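Local coordinates for Sodium/calcium exchanger membrane region domain-containing protein (Archaeoglobus fulgidus, PDB 4KPP) that probably exchanges calcium ions for protons across the membrane, as a member of the sodium/calcium exchanger family, at residues Gly83-Lys88 with Gly94-Tyr99; Ile295-Ser300 with Gln305-Asp310. All coordinates share one frame; numbering follows the deposited sequence.

Both contacts are made across short connections between consecutive elements, and neither lies at the annotated calcium site. Contact 1 joins two helices, 76-91 and 96-127, in the first sodium/calcium exchanger range. Contact 2 joins helix 288-299 to strand 307-308 in the second. Their centres are about 9 Å apart, and the ends of the two leading helices touch, with A86 and W87 against I296. Both are partly buried. In both, an aliphatic carbon lies over a tyrosine ring: K88 CB in contact 1, a leucine methyl in contact 2. Contact 1 is made mainly of rings and aliphatic carbons, with no hydrogen bond across it. Contact 2 adds polar atoms and one hydrogen bond at S298.

Contact 1: Gly83-Lys88 with Gly94-Tyr99; sequences GYFAWK and GEYVHY
Y84 meets Y96 only lightly. Y84 CE2 lies 4.5 Å from Y96 CE1, and the approach is oblique. Y96 OH forms a weak hydrogen bond with E229 of helix 224-237. F85 is buried and touches two residues. Its CD1 reaches the edge of the Y96 ring, 4.1 Å from Y96 CD1, and the two side chains cross at about a right angle. One face of the F85 ring takes Y99 CB, 4.1 Å from F85 CG. The backbones also come close here, with the CA atoms of F85 and Y96 5.6 Å apart. This is a helical hairpin: helix 76-91 ends, a short turn follows, and helix 96-127 leads away. F85 and Y99 also touch V246 of helix 242-267. K88 closes the segment. Its CB sits over a face of the Y96 ring in a CH-pi contact, 3.6 Å from the ring centroid and 18° off the normal. K88 CG, anti to the carbonyl carbon (chi1 -57°), lies over a face of the Y84 ring; the chain then bends at chi2 and chi3. With an alanine in place of Y96, K88 CB and F85 CD1 would probably lose their aromatic partner, and E229 its weak bond to the hydroxyl.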
# COMPACT_ATOMS: atom_id res chain seq x y z
N GLY A 83 -9.02 -7.66 -1.94
CA GLY A 83 -10.47 -7.64 -1.97
C GLY A 83 -11.03 -8.90 -2.59
O GLY A 83 -12.06 -9.41 -2.14
N TYR A 84 -10.36 -9.41 -3.62
CA TYR A 84 -10.79 -10.65 -4.26
C TYR A 84 -10.72 -11.82 -3.28
O TYR A 84 -11.63 -12.63 -3.21
CB TYR A 84 -9.94 -10.97 -5.50
CG TYR A 84 -10.18 -12.37 -6.04
CD1 TYR A 84 -11.29 -12.65 -6.82
CD2 TYR A 84 -9.30 -13.40 -5.75
CE1 TYR A 84 -11.52 -13.93 -7.30
CE2 TYR A 84 -9.52 -14.68 -6.23
CZ TYR A 84 -10.63 -14.94 -7.00
OH TYR A 84 -10.86 -16.20 -7.48
N PHE A 85 -9.61 -11.89 -2.54
CA PHE A 85 -9.43 -12.92 -1.52
C PHE A 85 -10.50 -12.84 -0.44
O PHE A 85 -11.01 -13.86 0.01
CB PHE A 85 -8.05 -12.78 -0.87
CG PHE A 85 -6.91 -13.20 -1.75
CD1 PHE A 85 -7.05 -14.27 -2.60
CD2 PHE A 85 -5.71 -12.52 -1.71
CE1 PHE A 85 -6.01 -14.67 -3.41
CE2 PHE A 85 -4.66 -12.91 -2.52
CZ PHE A 85 -4.81 -13.99 -3.37
N ALA A 86 -10.84 -11.62 -0.03
CA ALA A 86 -11.88 -11.43 0.98
C ALA A 86 -13.26 -11.81 0.43
O ALA A 86 -14.09 -12.35 1.15
CB ALA A 86 -11.86 -10.00 1.51
N TRP A 87 -13.49 -11.51 -0.85
CA TRP A 87 -14.76 -11.87 -1.48
C TRP A 87 -14.93 -13.39 -1.53
O TRP A 87 -15.99 -13.91 -1.16
CB TRP A 87 -14.88 -11.29 -2.89
CG TRP A 87 -16.21 -11.58 -3.53
CD1 TRP A 87 -16.55 -12.70 -4.25
CD2 TRP A 87 -17.38 -10.76 -3.50
NE1 TRP A 87 -17.85 -12.62 -4.67
CE2 TRP A 87 -18.39 -11.44 -4.23
CE3 TRP A 87 -17.68 -9.52 -2.94
CZ2 TRP A 87 -19.67 -10.91 -4.40
CZ3 TRP A 87 -18.95 -9.00 -3.12
CH2 TRP A 87 -19.93 -9.69 -3.84
N LYS A 88 -13.90 -14.08 -1.98
CA LYS A 88 -13.91 -15.54 -2.02
C LYS A 88 -14.04 -16.12 -0.62
O LYS A 88 -14.70 -17.14 -0.42
CB LYS A 88 -12.66 -16.07 -2.71
CG LYS A 88 -12.47 -15.55 -4.13
CD LYS A 88 -13.60 -15.99 -5.06
CE LYS A 88 -13.68 -17.51 -5.16
NZ LYS A 88 -14.77 -17.95 -6.07
N GLY A 94 -13.11 -21.64 3.06
CA GLY A 94 -11.91 -22.43 2.88
C GLY A 94 -10.65 -21.62 3.11
O GLY A 94 -10.60 -20.79 4.01
N GLU A 95 -9.64 -21.87 2.28
CA GLU A 95 -8.33 -21.25 2.45
C GLU A 95 -8.34 -19.74 2.22
O GLU A 95 -7.44 -19.04 2.67
CB GLU A 95 -7.31 -21.93 1.54
CG GLU A 95 -6.97 -23.35 1.94
CD GLU A 95 -6.41 -23.44 3.34
OE1 GLU A 95 -5.31 -22.91 3.58
OE2 GLU A 95 -7.08 -24.05 4.21
N TYR A 96 -9.35 -19.25 1.52
CA TYR A 96 -9.44 -17.83 1.21
C TYR A 96 -9.59 -16.96 2.46
O TYR A 96 -9.27 -15.77 2.44
CB TYR A 96 -10.58 -17.56 0.22
CG TYR A 96 -10.35 -18.13 -1.17
CD1 TYR A 96 -9.42 -17.55 -2.03
CD2 TYR A 96 -11.05 -19.24 -1.62
CE1 TYR A 96 -9.19 -18.07 -3.29
CE2 TYR A 96 -10.84 -19.76 -2.88
CZ TYR A 96 -9.91 -19.17 -3.72
OH TYR A 96 -9.68 -19.68 -4.98
N VAL A 97 -10.06 -17.57 3.55
CA VAL A 97 -10.14 -16.89 4.84
C VAL A 97 -8.76 -16.47 5.33
O VAL A 97 -8.57 -15.34 5.78
CB VAL A 97 -10.80 -17.79 5.91
CG1 VAL A 97 -10.81 -17.09 7.26
CG2 VAL A 97 -12.22 -18.19 5.49
N HIS A 98 -7.80 -17.38 5.24
CA HIS A 98 -6.44 -17.09 5.66
C HIS A 98 -5.74 -16.18 4.65
O HIS A 98 -4.97 -15.31 5.04
CB HIS A 98 -5.63 -18.38 5.83
CG HIS A 98 -6.36 -19.47 6.55
ND1 HIS A 98 -6.76 -19.36 7.87
CD2 HIS A 98 -6.76 -20.69 6.14
CE1 HIS A 98 -7.38 -20.46 8.23
NE2 HIS A 98 -7.40 -21.29 7.20
N TYR A 99 -6.02 -16.40 3.37
CA TYR A 99 -5.35 -15.64 2.31
C TYR A 99 -5.61 -14.14 2.41
O TYR A 99 -4.73 -13.33 2.13
CB TYR A 99 -5.77 -16.15 0.92
CG TYR A 99 -5.31 -17.55 0.59
CD1 TYR A 99 -4.33 -18.19 1.35
CD2 TYR A 99 -5.85 -18.24 -0.49
CE1 TYR A 99 -3.91 -19.48 1.04
CE2 TYR A 99 -5.43 -19.53 -0.80
CZ TYR A 99 -4.47 -20.14 -0.03
OH TYR A 99 -4.06 -21.42 -0.35

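Contact 2: Ile295-Ser300 with Gln305-Asp310; sequences IIYSIS and QSLPLD
Y297 meets four consecutive residues of 305-310 with one buried ring. Its CG is anti to the backbone N (chi1 -177°), and this swings the ring off helix 288-299 and onto the returning chain. L307 CD1 lies over one face of the ring in a CH-pi contact, 3.8 Å from the centroid. At the far end of the ring, P308 CD packs 3.7 Å from Y297 CZ. The proline side chain crosses the tyrosine at about a right angle. S306 adds its backbone carbonyl, with S306 O 3.1 Å from Y297 CE2 and oblique to the ring.

Q305 is the second large contributor. Its extended chain crosses the tyrosine obliquely, with Q305 CG 3.6 Å from Y297 CE2. The amide plane is turned 58° from the ring plane. Q305 NE2 comes 3.0 Å from Y297 OH, but the angle is poor and the pair is not a hydrogen bond.

S298 supplies the hydrogen bond between the segments. Q305 N donates to S298 OG at 3.0 Å, with an N-H...O angle of 142°, so the bond is bent. It ties the start of the returning chain to the last turn of the helix.

Beyond the contact, L307 pairs by backbone hydrogen bonds with I161. L307 also touches T101 of helix 96-127, and P308 touches V97. D310 caps the next helix, its OD1 accepting from Q313 N. The whole is a helix-to-helix connection in which the linking chain includes a short edge of antiparallel sheet, 307-308 against 160-161, before helix 311-331 begins.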
# COMPACT_ATOMS: atom_id res chain seq x y z
N ILE A 295 -15.05 -5.89 5.86
CA ILE A 295 -16.35 -5.49 5.32
C ILE A 295 -16.77 -6.40 4.17
O ILE A 295 -17.89 -6.91 4.15
CB ILE A 295 -16.34 -4.01 4.85
CG1 ILE A 295 -16.42 -3.07 6.05
CG2 ILE A 295 -17.51 -3.74 3.92
CD1 ILE A 295 -16.29 -1.60 5.69
N ILE A 296 -15.86 -6.59 3.22
CA ILE A 296 -16.11 -7.46 2.07
C ILE A 296 -16.46 -8.88 2.50
O ILE A 296 -17.32 -9.53 1.90
CB ILE A 296 -14.90 -7.47 1.10
CG1 ILE A 296 -14.82 -6.14 0.34
CG2 ILE A 296 -14.99 -8.61 0.11
CD1 ILE A 296 -13.69 -6.09 -0.68
N TYR A 297 -15.80 -9.36 3.56
CA TYR A 297 -16.08 -10.68 4.11
C TYR A 297 -17.55 -10.83 4.53
O TYR A 297 -18.13 -11.91 4.40
CB TYR A 297 -15.15 -10.97 5.30
CG TYR A 297 -15.31 -12.35 5.89
CD1 TYR A 297 -14.85 -13.48 5.22
CD2 TYR A 297 -15.91 -12.53 7.13
CE1 TYR A 297 -14.98 -14.74 5.76
CE2 TYR A 297 -16.05 -13.79 7.68
CZ TYR A 297 -15.59 -14.90 6.99
OH TYR A 297 -15.72 -16.16 7.53
N SER A 298 -18.15 -9.75 5.02
CA SER A 298 -19.55 -9.77 5.39
C SER A 298 -20.46 -9.60 4.18
O SER A 298 -21.51 -10.23 4.08
CB SER A 298 -19.86 -8.68 6.43
OG SER A 298 -19.38 -9.04 7.71
N ILE A 299 -20.05 -8.75 3.25
CA ILE A 299 -20.85 -8.46 2.06
C ILE A 299 -20.99 -9.68 1.15
O ILE A 299 -22.09 -10.02 0.72
CB ILE A 299 -20.28 -7.27 1.26
CG1 ILE A 299 -20.35 -5.99 2.10
CG2 ILE A 299 -21.05 -7.09 -0.04
CD1 ILE A 299 -19.90 -4.75 1.35
N SER A 300 -19.86 -10.33 0.86
CA SER A 300 -19.84 -11.47 -0.06
C SER A 300 -20.62 -12.67 0.48
O SER A 300 -21.07 -13.52 -0.28
CB SER A 300 -18.40 -11.88 -0.38
OG SER A 300 -17.72 -12.31 0.79
N GLN A 305 -20.83 -10.65 9.85
CA GLN A 305 -19.86 -11.69 10.21
C GLN A 305 -18.47 -11.14 10.50
O GLN A 305 -18.02 -10.20 9.86
CB GLN A 305 -19.80 -12.75 9.11
CG GLN A 305 -19.09 -14.03 9.50
CD GLN A 305 -19.21 -15.11 8.44
OE1 GLN A 305 -19.89 -14.93 7.43
NE2 GLN A 305 -18.54 -16.23 8.66
N SER A 306 -17.80 -11.74 11.47
CA SER A 306 -16.43 -11.39 11.80
C SER A 306 -15.44 -12.23 10.99
O SER A 306 -15.69 -13.41 10.73
CB SER A 306 -16.16 -11.59 13.30
OG SER A 306 -16.94 -10.70 14.08
N LEU A 307 -14.34 -11.62 10.58
CA LEU A 307 -13.31 -12.33 9.83
C LEU A 307 -12.42 -13.10 10.80
O LEU A 307 -11.68 -12.49 11.58
CB LEU A 307 -12.48 -11.36 9.00
CG LEU A 307 -11.30 -11.93 8.21
CD1 LEU A 307 -11.77 -12.95 7.19
CD2 LEU A 307 -10.53 -10.81 7.53
N PRO A 308 -12.50 -14.44 10.77
CA PRO A 308 -11.76 -15.27 11.73
C PRO A 308 -10.26 -15.12 11.55
O PRO A 308 -9.78 -14.83 10.45
CB PRO A 308 -12.20 -16.70 11.38
CG PRO A 308 -13.45 -16.54 10.57
CD PRO A 308 -13.29 -15.25 9.83
N LEU A 309 -9.53 -15.32 12.64
CA LEU A 309 -8.08 -15.22 12.63
C LEU A 309 -7.54 -16.44 13.36
O LEU A 309 -7.65 -16.53 14.58
CB LEU A 309 -7.65 -13.94 13.35
CG LEU A 309 -6.66 -12.96 12.72
CD1 LEU A 309 -6.98 -12.66 11.26
CD2 LEU A 309 -6.65 -11.66 13.54
N ASP A 310 -6.98 -17.38 12.61
CA ASP A 310 -6.44 -18.59 13.23
C ASP A 310 -5.10 -18.30 13.91
O ASP A 310 -4.67 -17.14 13.97
CB ASP A 310 -6.31 -19.73 12.20
CG ASP A 310 -5.21 -19.48 11.16
OD1 ASP A 310 -4.75 -18.34 11.02
OD2 ASP A 310 -4.82 -20.45 10.48